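Local coordinates for farnesyl diphosphate phosphatase YisP (Bacillus subtilis subsp. subtilis, PDB 3WE9), which hydrolyses farnesyl diphosphate to farnesol and diphosphate, and is needed for biofilm formation, at residues 6-11 against 87-92; 105-110 against 126-131; 175-180 against 190-195; 221-226 against 232-237. All blocks are in the same frame, centred on the assembly; numbering follows the deposited sequence.

Contact 1 (6-11 against 87-92); sequences EKMKEI and FDHAYR
His89 of helix 84-94 meets Met8 and Ile11 of helix 6-25, one helical turn apart at the N-terminal end of the all-helical isoprenoid-synthase fold. The backbones come nearest at Ile11 and His89, whose CA atoms are 7.4 Å apart, and the two segments bury 120 Å² between them. Along 87-92, Phe87 takes its aromatic partners elsewhere: its ring meets Phe50 and is edge-to-face with Phe101. His89 is the main contributor. Its CG lies anti to the backbone N (chi1 176°), which carries the imidazole out toward helix 6-25, where it crosses the Ile11 side chain at about a right angle. The thioether of Met8 comes to the same ring obliquely: SD stands 5.1 Å from the ring centroid, 36° off the normal. Tyr15, one turn beyond Ile11, meets the imidazole with its ring plane nearly perpendicular. Arg92 closes the walk, sending its guanidinium toward helix 6-25 without touching Ile11 (NH1 to Ile11 CD1 5.4 Å); Asp88 OD2 forms a long salt bridge to NH1, 3.6 Å. Between the two segments the closest approach is apolar, Ile11 CG2 lying 3.9 Å from His89 CB and equally far from CG.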
loop_
_atom_site.group_PDB
_atom_site.type_symbol
_atom_site.label_atom_id
_atom_site.label_comp_id
_atom_site.label_asym_id
_atom_site.label_seq_id
_atom_site.Cartn_x
_atom_site.Cartn_y
_atom_site.Cartn_z
ATOM N N GLU A 6 -28.261 14.611 -12.736
ATOM C CA GLU A 6 -27.204 15.504 -12.284
ATOM C C GLU A 6 -26.360 14.783 -11.240
ATOM O O GLU A 6 -25.140 14.924 -11.213
ATOM C CB GLU A 6 -27.797 16.787 -11.698
ATOM C CG GLU A 6 -28.485 17.680 -12.726
ATOM C CD GLU A 6 -27.595 17.997 -13.923
ATOM O OE1 GLU A 6 -26.487 18.545 -13.725
ATOM O OE2 GLU A 6 -28.006 17.694 -15.067
ATOM N N LYS A 7 -27.019 13.998 -10.394
ATOM C CA LYS A 7 -26.334 13.241 -9.350
ATOM C C LYS A 7 -25.263 12.314 -9.933
ATOM O O LYS A 7 -24.144 12.250 -9.422
ATOM C CB LYS A 7 -27.345 12.416 -8.544
ATOM C CG LYS A 7 -26.707 11.500 -7.506
ATOM C CD LYS A 7 -27.742 10.654 -6.772
ATOM C CE LYS A 7 -28.665 11.507 -5.911
ATOM N NZ LYS A 7 -29.505 10.670 -4.999
ATOM N N MET A 8 -25.604 11.596 -10.997
ATOM C CA MET A 8 -24.645 10.690 -11.620
ATOM C C MET A 8 -23.524 11.502 -12.253
ATOM O O MET A 8 -22.366 11.094 -12.238
ATOM C CB MET A 8 -25.323 9.824 -12.686
ATOM C CG MET A 8 -24.411 8.777 -13.326
ATOM S SD MET A 8 -23.586 7.674 -12.130
ATOM C CE MET A 8 -24.952 7.233 -11.064
ATOM N N LYS A 9 -23.871 12.654 -12.814
ATOM C CA LYS A 9 -22.867 13.508 -13.429
ATOM C C LYS A 9 -21.856 13.910 -12.362
ATOM O O LYS A 9 -20.650 13.911 -12.599
ATOM C CB LYS A 9 -23.520 14.759 -14.022
ATOM C CG LYS A 9 -24.423 14.483 -15.210
ATOM C CD LYS A 9 -24.985 15.777 -15.773
ATOM C CE LYS A 9 -25.884 15.528 -16.972
ATOM N NZ LYS A 9 -26.417 16.814 -17.518
ATOM N N GLU A 10 -22.361 14.238 -11.180
ATOM C CA GLU A 10 -21.508 14.640 -10.073
ATOM C C GLU A 10 -20.658 13.472 -9.589
ATOM O O GLU A 10 -19.512 13.655 -9.178
ATOM C CB GLU A 10 -22.365 15.176 -8.933
ATOM C CG GLU A 10 -23.369 16.209 -9.397
ATOM C CD GLU A 10 -24.022 16.938 -8.254
ATOM O OE1 GLU A 10 -24.422 16.276 -7.272
ATOM O OE2 GLU A 10 -24.139 18.176 -8.344
ATOM N N ILE A 11 -21.225 12.271 -9.639
ATOM C CA ILE A 11 -20.501 11.074 -9.225
ATOM C C ILE A 11 -19.327 10.814 -10.166
ATOM O O ILE A 11 -18.229 10.488 -9.718
ATOM C CB ILE A 11 -21.443 9.848 -9.201
ATOM C CG1 ILE A 11 -22.391 9.974 -8.006
ATOM C CG2 ILE A 11 -20.635 8.547 -9.134
ATOM C CD1 ILE A 11 -23.505 8.954 -7.971
ATOM N N PHE A 87 -17.594 7.730 -3.504
ATOM C CA PHE A 87 -17.350 6.680 -2.525
ATOM C C PHE A 87 -18.625 5.913 -2.189
ATOM O O PHE A 87 -18.599 4.687 -2.060
ATOM C CB PHE A 87 -16.738 7.269 -1.250
ATOM C CG PHE A 87 -16.343 6.234 -0.247
ATOM C CD1 PHE A 87 -17.248 5.795 0.715
ATOM C CD2 PHE A 87 -15.072 5.662 -0.287
ATOM C CE1 PHE A 87 -16.897 4.805 1.623
ATOM C CE2 PHE A 87 -14.711 4.670 0.616
ATOM C CZ PHE A 87 -15.628 4.241 1.576
ATOM N N ASP A 88 -19.738 6.628 -2.042
ATOM C CA ASP A 88 -21.003 5.966 -1.744
ATOM C C ASP A 88 -21.410 5.112 -2.936
ATOM O O ASP A 88 -21.958 4.025 -2.773
ATOM C CB ASP A 88 -22.113 6.977 -1.460
ATOM C CG ASP A 88 -23.476 6.311 -1.313
ATOM O OD1 ASP A 88 -23.646 5.484 -0.388
ATOM O OD2 ASP A 88 -24.378 6.607 -2.127
ATOM N N HIS A 89 -21.146 5.612 -4.139
ATOM C CA HIS A 89 -21.486 4.868 -5.343
ATOM C C HIS A 89 -20.719 3.548 -5.358
ATOM O O HIS A 89 -21.295 2.484 -5.596
ATOM C CB HIS A 89 -21.135 5.665 -6.599
ATOM C CG HIS A 89 -21.378 4.910 -7.869
ATOM N ND1 HIS A 89 -22.620 4.832 -8.466
ATOM C CD2 HIS A 89 -20.550 4.155 -8.628
ATOM C CE1 HIS A 89 -22.544 4.064 -9.537
ATOM N NE2 HIS A 89 -21.299 3.640 -9.658
ATOM N N ALA A 90 -19.412 3.628 -5.117
ATOM C CA ALA A 90 -18.559 2.441 -5.104
ATOM C C ALA A 90 -19.032 1.469 -4.030
ATOM O O ALA A 90 -19.093 0.256 -4.240
ATOM C CB ALA A 90 -17.116 2.842 -4.838
ATOM N N TYR A 91 -19.376 2.022 -2.875
ATOM C CA TYR A 91 -19.842 1.239 -1.743
ATOM C C TYR A 91 -21.089 0.424 -2.089
ATOM O O TYR A 91 -21.180 -0.766 -1.778
ATOM C CB TYR A 91 -20.155 2.176 -0.579
ATOM C CG TYR A 91 -20.341 1.472 0.739
ATOM C CD1 TYR A 91 -19.247 1.175 1.550
ATOM C CD2 TYR A 91 -21.609 1.092 1.174
ATOM C CE1 TYR A 91 -19.408 0.521 2.766
ATOM C CE2 TYR A 91 -21.784 0.433 2.387
ATOM C CZ TYR A 91 -20.679 0.153 3.178
ATOM O OH TYR A 91 -20.847 -0.486 4.386
ATOM N N ARG A 92 -22.049 1.080 -2.734
ATOM C CA ARG A 92 -23.301 0.439 -3.113
ATOM C C ARG A 92 -23.157 -0.489 -4.317
ATOM O O ARG A 92 -23.861 -1.491 -4.433
ATOM C CB ARG A 92 -24.353 1.509 -3.416
ATOM C CG ARG A 92 -24.835 2.279 -2.195
ATOM C CD ARG A 92 -25.651 3.488 -2.619
ATOM N NE ARG A 92 -26.390 3.189 -3.835
ATOM C CZ ARG A 92 -26.199 3.805 -4.999
ATOM N NH1 ARG A 92 -25.295 4.769 -5.112
ATOM N NH2 ARG A 92 -26.896 3.427 -6.056
#

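Contact 2 (105-110 against 126-131); sequences IAAQKE and YRTGGA
Ala107 presses its methyl group between Arg127 and Thr128, joining helix 98-107 to helix 118-140 of the all-helical isoprenoid-synthase fold. With CA atoms of Ala107 and Arg127 just 6.2 Å apart, the small side chain lets the backbones come close. Arg127 meets the methyl twice: CB lies 3.9 Å from Ala107 CB, and the chain, bent at chi3 (-55°), brings the guanidinium round so that the same methyl sits at its edge, near its plane, with NE 4.1 Å away. Thr128 stands beside it with CG2 turned to helix 98-107. That branch also receives the amide end of Gln108, which crosses it at about a right angle; although the CB of Gln108 points away from helix 118-140, a bend at chi2 returns the chain to it. The hydroxyl of Thr128 is engaged elsewhere, bonded to Tyr124 O and to Gln160 NE2. Here helix 118-140 widens into a pi-type turn over 126-130, supported by a weak bond from Ala131 N to Tyr126 O at 3.0 Å. No hydrogen bond links the segments; Thr128 CG2 touches Ala107 CB and Gln108 NE2 at 3.7 Å each.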
loop_
_atom_site.group_PDB
_atom_site.type_symbol
_atom_site.label_atom_id
_atom_site.label_comp_id
_atom_site.label_asym_id
_atom_site.label_seq_id
_atom_site.Cartn_x
_atom_site.Cartn_y
_atom_site.Cartn_z
ATOM N N ILE A 105 -9.298 4.330 9.744
ATOM C CA ILE A 105 -9.450 5.632 10.385
ATOM C C ILE A 105 -8.853 5.638 11.790
ATOM O O ILE A 105 -8.077 6.529 12.135
ATOM C CB ILE A 105 -10.936 6.049 10.483
ATOM C CG1 ILE A 105 -11.486 6.359 9.092
ATOM C CG2 ILE A 105 -11.076 7.269 11.391
ATOM C CD1 ILE A 105 -10.769 7.500 8.399
ATOM N N ALA A 106 -9.219 4.645 12.594
ATOM C CA ALA A 106 -8.719 4.545 13.957
ATOM C C ALA A 106 -7.194 4.505 14.001
ATOM O O ALA A 106 -6.574 5.107 14.875
ATOM C CB ALA A 106 -9.302 3.298 14.632
ATOM N N ALA A 107 -6.597 3.799 13.044
ATOM C CA ALA A 107 -5.144 3.651 12.972
ATOM C C ALA A 107 -4.387 4.937 12.642
ATOM O O ALA A 107 -3.159 4.989 12.773
ATOM C CB ALA A 107 -4.784 2.563 11.963
ATOM N N GLN A 108 -5.102 5.969 12.204
ATOM C CA GLN A 108 -4.450 7.235 11.895
ATOM C C GLN A 108 -4.173 8.033 13.165
ATOM O O GLN A 108 -3.330 8.922 13.159
ATOM C CB GLN A 108 -5.293 8.056 10.905
ATOM C CG GLN A 108 -5.385 7.413 9.524
ATOM C CD GLN A 108 -4.027 6.987 9.008
ATOM O OE1 GLN A 108 -3.074 7.753 9.053
ATOM N NE2 GLN A 108 -3.935 5.761 8.516
ATOM N N LYS A 109 -4.904 7.751 14.244
ATOM C CA LYS A 109 -4.637 8.444 15.508
ATOM C C LYS A 109 -3.274 7.805 15.831
ATOM O O LYS A 109 -3.160 6.576 15.843
ATOM C CB LYS A 109 -5.688 8.074 16.569
ATOM C CG LYS A 109 -7.112 7.916 16.023
ATOM C CD LYS A 109 -7.750 9.258 15.690
ATOM C CE LYS A 109 -9.211 9.078 15.263
ATOM N NZ LYS A 109 -10.008 8.321 16.270
ATOM N N GLU A 110 -2.240 8.606 16.082
ATOM C CA GLU A 110 -0.936 8.010 16.319
ATOM C C GLU A 110 -0.355 7.810 17.697
ATOM O O GLU A 110 -1.046 7.615 18.711
ATOM C CB GLU A 110 0.133 8.689 15.433
ATOM C CG GLU A 110 -0.237 10.058 14.905
ATOM C CD GLU A 110 0.434 10.386 13.590
ATOM O OE1 GLU A 110 1.649 10.723 13.607
ATOM O OE2 GLU A 110 -0.256 10.307 12.528
ATOM N N TYR A 126 -0.868 -3.868 9.267
ATOM C CA TYR A 126 -2.087 -4.661 9.165
ATOM C C TYR A 126 -3.334 -3.785 9.233
ATOM O O TYR A 126 -4.244 -3.924 8.412
ATOM C CB TYR A 126 -2.118 -5.707 10.287
ATOM C CG TYR A 126 -3.434 -6.449 10.420
ATOM C CD1 TYR A 126 -3.963 -7.171 9.352
ATOM C CD2 TYR A 126 -4.151 -6.422 11.615
ATOM C CE1 TYR A 126 -5.177 -7.851 9.467
ATOM C CE2 TYR A 126 -5.367 -7.098 11.746
ATOM C CZ TYR A 126 -5.872 -7.810 10.668
ATOM O OH TYR A 126 -7.062 -8.487 10.792
ATOM N N ARG A 127 -3.357 -2.866 10.193
ATOM C CA ARG A 127 -4.505 -1.985 10.391
ATOM C C ARG A 127 -4.676 -0.926 9.311
ATOM O O ARG A 127 -5.747 -0.335 9.187
ATOM C CB ARG A 127 -4.413 -1.291 11.754
ATOM C CG ARG A 127 -4.250 -2.229 12.935
ATOM C CD ARG A 127 -4.205 -1.437 14.244
ATOM N NE ARG A 127 -3.172 -0.401 14.223
ATOM C CZ ARG A 127 -2.045 -0.442 14.934
ATOM N NH1 ARG A 127 -1.795 -1.468 15.732
ATOM N NH2 ARG A 127 -1.168 0.547 14.851
ATOM N N THR A 128 -3.620 -0.669 8.542
ATOM C CA THR A 128 -3.698 0.331 7.485
ATOM C C THR A 128 -3.664 -0.333 6.103
ATOM O O THR A 128 -4.696 -0.424 5.430
ATOM C CB THR A 128 -2.563 1.385 7.626
ATOM O OG1 THR A 128 -1.291 0.727 7.745
ATOM C CG2 THR A 128 -2.797 2.250 8.870
ATOM N N GLY A 129 -2.490 -0.804 5.686
ATOM C CA GLY A 129 -2.384 -1.469 4.396
ATOM C C GLY A 129 -3.246 -2.720 4.311
ATOM O O GLY A 129 -3.925 -2.945 3.308
ATOM N N GLY A 130 -3.220 -3.539 5.359
ATOM C CA GLY A 130 -4.020 -4.754 5.362
ATOM C C GLY A 130 -5.501 -4.437 5.255
ATOM O O GLY A 130 -6.257 -5.122 4.554
ATOM N N ALA A 131 -5.911 -3.388 5.959
ATOM C CA ALA A 131 -7.299 -2.940 5.945
ATOM C C ALA A 131 -7.660 -2.481 4.540
ATOM O O ALA A 131 -8.747 -2.769 4.046
ATOM C CB ALA A 131 -7.495 -1.786 6.939
#

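Contact 3 (175-180 against 190-195); sequences NRIPRQ and ADLQKG
Leu192 of helix 189-194 reaches across to Ile177 and Arg179, packing two short helices of the all-helical isoprenoid-synthase fold, and the loop before the first of them, against each other. Its side chain supplies one half of every close contact between 190-195 and 175-180. Its CB already points at the facing segment, and CG, anti to the backbone N (chi1 177°), prolongs that line before the chain forks. The CD1 branch meets Ile177 tip to tip: CD1 to CD1 measures 3.3 Å, tighter than usual for two methyl carbons, so the packing here is strained or the model slightly compressed. The CD2 branch rests on one face of the Arg179 guanidinium, 3.3 Å from NH2 and slightly farther from CZ and NH1, the two side chains crossing at about a right angle. That flat group is held in place at its rim. Arg179 NH1 donates to Ile177 O at 2.8 Å, with the acceptor 10° out of the guanidinium plane and the donor on a carbonyl lone pair; NH1 also reaches Lys174 O, and NE pairs with Glu189 in a salt bridge. A Schellman motif at Gly195 ends the helix that bears Leu192, while Pro178 stands at the N-cap of helix 179-185. Met182 of helix 179-185 touches both Ile177 and Leu192, Thr204 of the long helix 199-221 lies against Ile177, and Phe256, from a loop, touches Leu192.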
loop_
_atom_site.group_PDB
_atom_site.type_symbol
_atom_site.label_atom_id
_atom_site.label_comp_id
_atom_site.label_asym_id
_atom_site.label_seq_id
_atom_site.Cartn_x
_atom_site.Cartn_y
_atom_site.Cartn_z
ATOM N N ASN A 175 10.404 6.634 13.709
ATOM C CA ASN A 175 9.744 6.070 14.888
ATOM C C ASN A 175 9.155 4.683 14.660
ATOM O O ASN A 175 8.948 3.927 15.611
ATOM C CB ASN A 175 8.624 6.997 15.367
ATOM C CG ASN A 175 9.122 8.097 16.279
ATOM O OD1 ASN A 175 8.378 9.013 16.624
ATOM N ND2 ASN A 175 10.382 8.010 16.681
ATOM N N ARG A 176 8.877 4.346 13.404
ATOM C CA ARG A 176 8.298 3.040 13.114
ATOM C C ARG A 176 9.315 1.902 13.078
ATOM O O ARG A 176 8.930 0.733 13.036
ATOM C CB ARG A 176 7.483 3.101 11.813
ATOM C CG ARG A 176 6.316 4.098 11.898
ATOM C CD ARG A 176 5.363 3.988 10.707
ATOM N NE ARG A 176 4.402 5.094 10.648
ATOM C CZ ARG A 176 3.442 5.325 11.545
ATOM N NH1 ARG A 176 3.290 4.530 12.592
ATOM N NH2 ARG A 176 2.632 6.364 11.398
ATOM N N ILE A 177 10.607 2.232 13.099
ATOM C CA ILE A 177 11.646 1.200 13.111
ATOM C C ILE A 177 11.626 0.548 14.503
ATOM O O ILE A 177 11.813 1.226 15.517
ATOM C CB ILE A 177 13.046 1.795 12.867
ATOM C CG1 ILE A 177 13.070 2.518 11.516
ATOM C CG2 ILE A 177 14.098 0.686 12.907
ATOM C CD1 ILE A 177 14.282 3.395 11.319
ATOM N N PRO A 178 11.395 -0.774 14.563
ATOM C CA PRO A 178 11.340 -1.517 15.826
ATOM C C PRO A 178 12.644 -1.486 16.614
ATOM O O PRO A 178 13.675 -1.975 16.155
ATOM C CB PRO A 178 10.967 -2.927 15.378
ATOM C CG PRO A 178 10.229 -2.705 14.104
ATOM C CD PRO A 178 11.073 -1.660 13.433
ATOM N N ARG A 179 12.588 -0.913 17.813
ATOM C CA ARG A 179 13.770 -0.817 18.658
ATOM C C ARG A 179 14.355 -2.178 19.024
ATOM O O ARG A 179 15.568 -2.302 19.227
ATOM C CB ARG A 179 13.449 -0.002 19.919
ATOM C CG ARG A 179 13.760 1.495 19.786
ATOM C CD ARG A 179 13.201 2.109 18.496
ATOM N NE ARG A 179 13.547 3.524 18.391
ATOM C CZ ARG A 179 13.190 4.320 17.386
ATOM N NH1 ARG A 179 12.465 3.850 16.369
ATOM N NH2 ARG A 179 13.554 5.597 17.404
ATOM N N GLN A 180 13.509 -3.200 19.116
ATOM C CA GLN A 180 14.004 -4.537 19.441
ATOM C C GLN A 180 14.779 -5.113 18.259
ATOM O O GLN A 180 15.717 -5.886 18.442
ATOM C CB GLN A 180 12.855 -5.479 19.812
ATOM C CG GLN A 180 12.285 -5.245 21.202
ATOM C CD GLN A 180 13.356 -5.285 22.270
ATOM O OE1 GLN A 180 14.031 -6.302 22.454
ATOM N NE2 GLN A 180 13.528 -4.174 22.978
ATOM N N ALA A 190 21.316 6.820 18.365
ATOM C CA ALA A 190 22.178 7.884 17.849
ATOM C C ALA A 190 22.410 7.701 16.351
ATOM O O ALA A 190 22.377 8.674 15.595
ATOM C CB ALA A 190 23.514 7.894 18.591
ATOM N N ASP A 191 22.663 6.461 15.931
ATOM C CA ASP A 191 22.876 6.161 14.511
ATOM C C ASP A 191 21.629 6.616 13.751
ATOM O O ASP A 191 21.708 7.352 12.766
ATOM C CB ASP A 191 23.025 4.648 14.252
ATOM C CG ASP A 191 24.338 4.061 14.746
ATOM O OD1 ASP A 191 25.356 4.777 14.784
ATOM O OD2 ASP A 191 24.345 2.843 15.069
ATOM N N LEU A 192 20.478 6.146 14.222
ATOM C CA LEU A 192 19.192 6.461 13.609
ATOM C C LEU A 192 18.932 7.959 13.484
ATOM O O LEU A 192 18.527 8.440 12.424
ATOM C CB LEU A 192 18.055 5.812 14.410
ATOM C CG LEU A 192 16.621 6.099 13.949
ATOM C CD1 LEU A 192 16.432 5.612 12.513
ATOM C CD2 LEU A 192 15.633 5.413 14.879
ATOM N N GLN A 193 19.156 8.695 14.563
ATOM C CA GLN A 193 18.918 10.133 14.537
ATOM C C GLN A 193 19.797 10.812 13.489
ATOM O O GLN A 193 19.369 11.767 12.839
ATOM C CB GLN A 193 19.171 10.747 15.917
ATOM C CG GLN A 193 18.792 12.226 16.002
ATOM C CD GLN A 193 18.768 12.745 17.429
ATOM O OE1 GLN A 193 17.995 12.267 18.263
ATOM N NE2 GLN A 193 19.613 13.731 17.717
ATOM N N LYS A 194 21.017 10.309 13.324
ATOM C CA LYS A 194 21.962 10.848 12.346
ATOM C C LYS A 194 21.664 10.334 10.941
ATOM O O LYS A 194 22.200 10.845 9.958
ATOM C CB LYS A 194 23.397 10.452 12.713
ATOM C CG LYS A 194 24.102 11.396 13.668
ATOM C CD LYS A 194 25.473 10.857 14.078
ATOM C CE LYS A 194 25.341 9.643 14.992
ATOM N NZ LYS A 194 26.663 9.116 15.451
ATOM N N GLY A 195 20.823 9.310 10.856
ATOM C CA GLY A 195 20.500 8.734 9.567
ATOM C C GLY A 195 21.700 7.977 9.032
ATOM O O GLY A 195 21.970 7.978 7.828
#

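Contact 4 (221-226 against 232-237); sequences DALPLF and KTVKAA
Val234 on helix 228-250 fits between Leu223 and Phe226, residues of the turn that leads out of helix 199-221, in an alpha-alpha hairpin whose connection folds back on its second helix. The tight part lies on the two valine methyls. CG2 sits above one Phe226 face, 3.9 Å from the centroid and 2° off the normal, a CH-pi contact over the ring centre. CG1, anti to the backbone N (chi1 175°), takes the other neighbour, with Leu223 CD1 at 3.8 Å as the two side chains slide past each other in opposite directions. Val234 and Phe226 are both buried, and Leu148 of helix 145-165 also packs on Phe226. The solvent side is at Lys235, which is exposed. Leu223 CD1 comes within 3.9 Å of Lys235 N, and its CD2 meets the aliphatic base of that side chain, 4.1 Å from CB; from there the lysine runs extended, its amine leading away from the contact. No hydrogen bond or salt bridge spans the 187 Å² buried here. The polar bonds run within the turn, Leu225 N to Ala222 O at 3.0 Å, so the hairpin closes through apolar burial, with charge kept to the solvent edge.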
loop_
_atom_site.group_PDB
_atom_site.type_symbol
_atom_site.label_atom_id
_atom_site.label_comp_id
_atom_site.label_asym_id
_atom_site.label_seq_id
_atom_site.Cartn_x
_atom_site.Cartn_y
_atom_site.Cartn_z
ATOM N N ASP A 221 1.428 -16.630 -4.438
ATOM C CA ASP A 221 0.946 -18.009 -4.496
ATOM C C ASP A 221 -0.551 -18.089 -4.811
ATOM O O ASP A 221 -1.013 -19.065 -5.402
ATOM C CB ASP A 221 1.201 -18.744 -3.173
ATOM C CG ASP A 221 2.675 -18.900 -2.853
ATOM O OD1 ASP A 221 3.495 -19.029 -3.789
ATOM O OD2 ASP A 221 3.009 -18.911 -1.648
ATOM N N ALA A 222 -1.306 -17.067 -4.412
ATOM C CA ALA A 222 -2.747 -17.049 -4.649
ATOM C C ALA A 222 -3.139 -16.286 -5.913
ATOM O O ALA A 222 -4.323 -16.138 -6.213
ATOM C CB ALA A 222 -3.459 -16.453 -3.440
ATOM N N LEU A 223 -2.140 -15.814 -6.653
ATOM C CA LEU A 223 -2.371 -15.052 -7.874
ATOM C C LEU A 223 -3.283 -15.735 -8.903
ATOM O O LEU A 223 -4.158 -15.090 -9.485
ATOM C CB LEU A 223 -1.030 -14.697 -8.524
ATOM C CG LEU A 223 -1.079 -13.851 -9.800
ATOM C CD1 LEU A 223 -1.809 -12.542 -9.525
ATOM C CD2 LEU A 223 0.337 -13.589 -10.302
ATOM N N PRO A 224 -3.088 -17.046 -9.146
ATOM C CA PRO A 224 -3.929 -17.754 -10.122
ATOM C C PRO A 224 -5.409 -17.840 -9.737
ATOM O O PRO A 224 -6.259 -18.106 -10.588
ATOM C CB PRO A 224 -3.281 -19.142 -10.203
ATOM C CG PRO A 224 -1.849 -18.879 -9.825
ATOM C CD PRO A 224 -1.995 -17.917 -8.678
ATOM N N LEU A 225 -5.712 -17.625 -8.461
ATOM C CA LEU A 225 -7.088 -17.690 -7.973
ATOM C C LEU A 225 -7.913 -16.438 -8.250
ATOM O O LEU A 225 -9.140 -16.488 -8.226
ATOM C CB LEU A 225 -7.115 -17.962 -6.471
ATOM C CG LEU A 225 -6.518 -19.284 -5.992
ATOM C CD1 LEU A 225 -6.632 -19.350 -4.478
ATOM C CD2 LEU A 225 -7.243 -20.455 -6.643
ATOM N N PHE A 226 -7.250 -15.312 -8.483
ATOM C CA PHE A 226 -7.970 -14.077 -8.771
ATOM C C PHE A 226 -8.600 -14.175 -10.151
ATOM O O PHE A 226 -8.054 -14.825 -11.037
ATOM C CB PHE A 226 -7.015 -12.882 -8.746
ATOM C CG PHE A 226 -6.712 -12.379 -7.368
ATOM C CD1 PHE A 226 -7.570 -11.478 -6.744
ATOM C CD2 PHE A 226 -5.573 -12.808 -6.692
ATOM C CE1 PHE A 226 -7.298 -11.005 -5.457
ATOM C CE2 PHE A 226 -5.291 -12.344 -5.406
ATOM C CZ PHE A 226 -6.155 -11.440 -4.789
ATOM N N LYS A 232 -3.939 -9.072 -13.639
ATOM C CA LYS A 232 -2.884 -8.185 -14.097
ATOM C C LYS A 232 -2.649 -7.072 -13.087
ATOM O O LYS A 232 -1.526 -6.591 -12.933
ATOM C CB LYS A 232 -3.231 -7.597 -15.466
ATOM C CG LYS A 232 -3.258 -8.645 -16.569
ATOM C CD LYS A 232 -3.538 -8.043 -17.934
ATOM C CE LYS A 232 -2.348 -7.252 -18.453
ATOM N NZ LYS A 232 -2.547 -6.912 -19.893
ATOM N N THR A 233 -3.713 -6.662 -12.404
ATOM C CA THR A 233 -3.607 -5.609 -11.398
ATOM C C THR A 233 -2.844 -6.115 -10.175
ATOM O O THR A 233 -1.983 -5.417 -9.648
ATOM C CB THR A 233 -5.005 -5.100 -10.976
ATOM O OG1 THR A 233 -5.549 -4.288 -12.025
ATOM C CG2 THR A 233 -4.928 -4.270 -9.688
ATOM N N VAL A 234 -3.150 -7.328 -9.729
ATOM C CA VAL A 234 -2.460 -7.901 -8.575
ATOM C C VAL A 234 -1.008 -8.210 -8.935
ATOM O O VAL A 234 -0.094 -7.912 -8.169
ATOM C CB VAL A 234 -3.148 -9.200 -8.087
ATOM C CG1 VAL A 234 -2.334 -9.831 -6.963
ATOM C CG2 VAL A 234 -4.559 -8.891 -7.594
ATOM N N LYS A 235 -0.806 -8.795 -10.111
ATOM C CA LYS A 235 0.529 -9.133 -10.592
ATOM C C LYS A 235 1.381 -7.864 -10.700
ATOM O O LYS A 235 2.547 -7.850 -10.303
ATOM C CB LYS A 235 0.430 -9.816 -11.962
ATOM C CG LYS A 235 1.751 -10.324 -12.524
ATOM C CD LYS A 235 1.538 -11.024 -13.866
ATOM C CE LYS A 235 2.838 -11.595 -14.418
ATOM N NZ LYS A 235 2.633 -12.283 -15.729
ATOM N N ALA A 236 0.792 -6.800 -11.236
ATOM C CA ALA A 236 1.505 -5.535 -11.377
ATOM C C ALA A 236 1.927 -5.013 -10.000
ATOM O O ALA A 236 3.079 -4.623 -9.796
ATOM C CB ALA A 236 0.620 -4.511 -12.075
ATOM N N ALA A 237 0.990 -5.014 -9.059
ATOM C CA ALA A 237 1.269 -4.538 -7.704
ATOM C C ALA A 237 2.424 -5.326 -7.087
ATOM O O ALA A 237 3.315 -4.756 -6.462
ATOM C CB ALA A 237 0.017 -4.669 -6.834
#

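How the contacts relate
Contacts 1 and 2 chiefly pair helices, whereas 3 and 4 bring a loop or turn against a helix; none has a hydrogen bond or salt bridge across it. Contact 3 is the buried one; the others are partly buried, and contact 2 lies closest to the middle of the chain, about 12 Å from its centre. Contacts 1 and 3 are on opposite sides of that centre. No helix is shared, though helices 84-94 and 98-107, used in contacts 1 and 2, are consecutive. Aromatic partners appear in contacts 1 and 4, met obliquely in the first and face-on in the last, whereas contacts 2 and 3 set methyl groups against a guanidinium, at its edge and over its face.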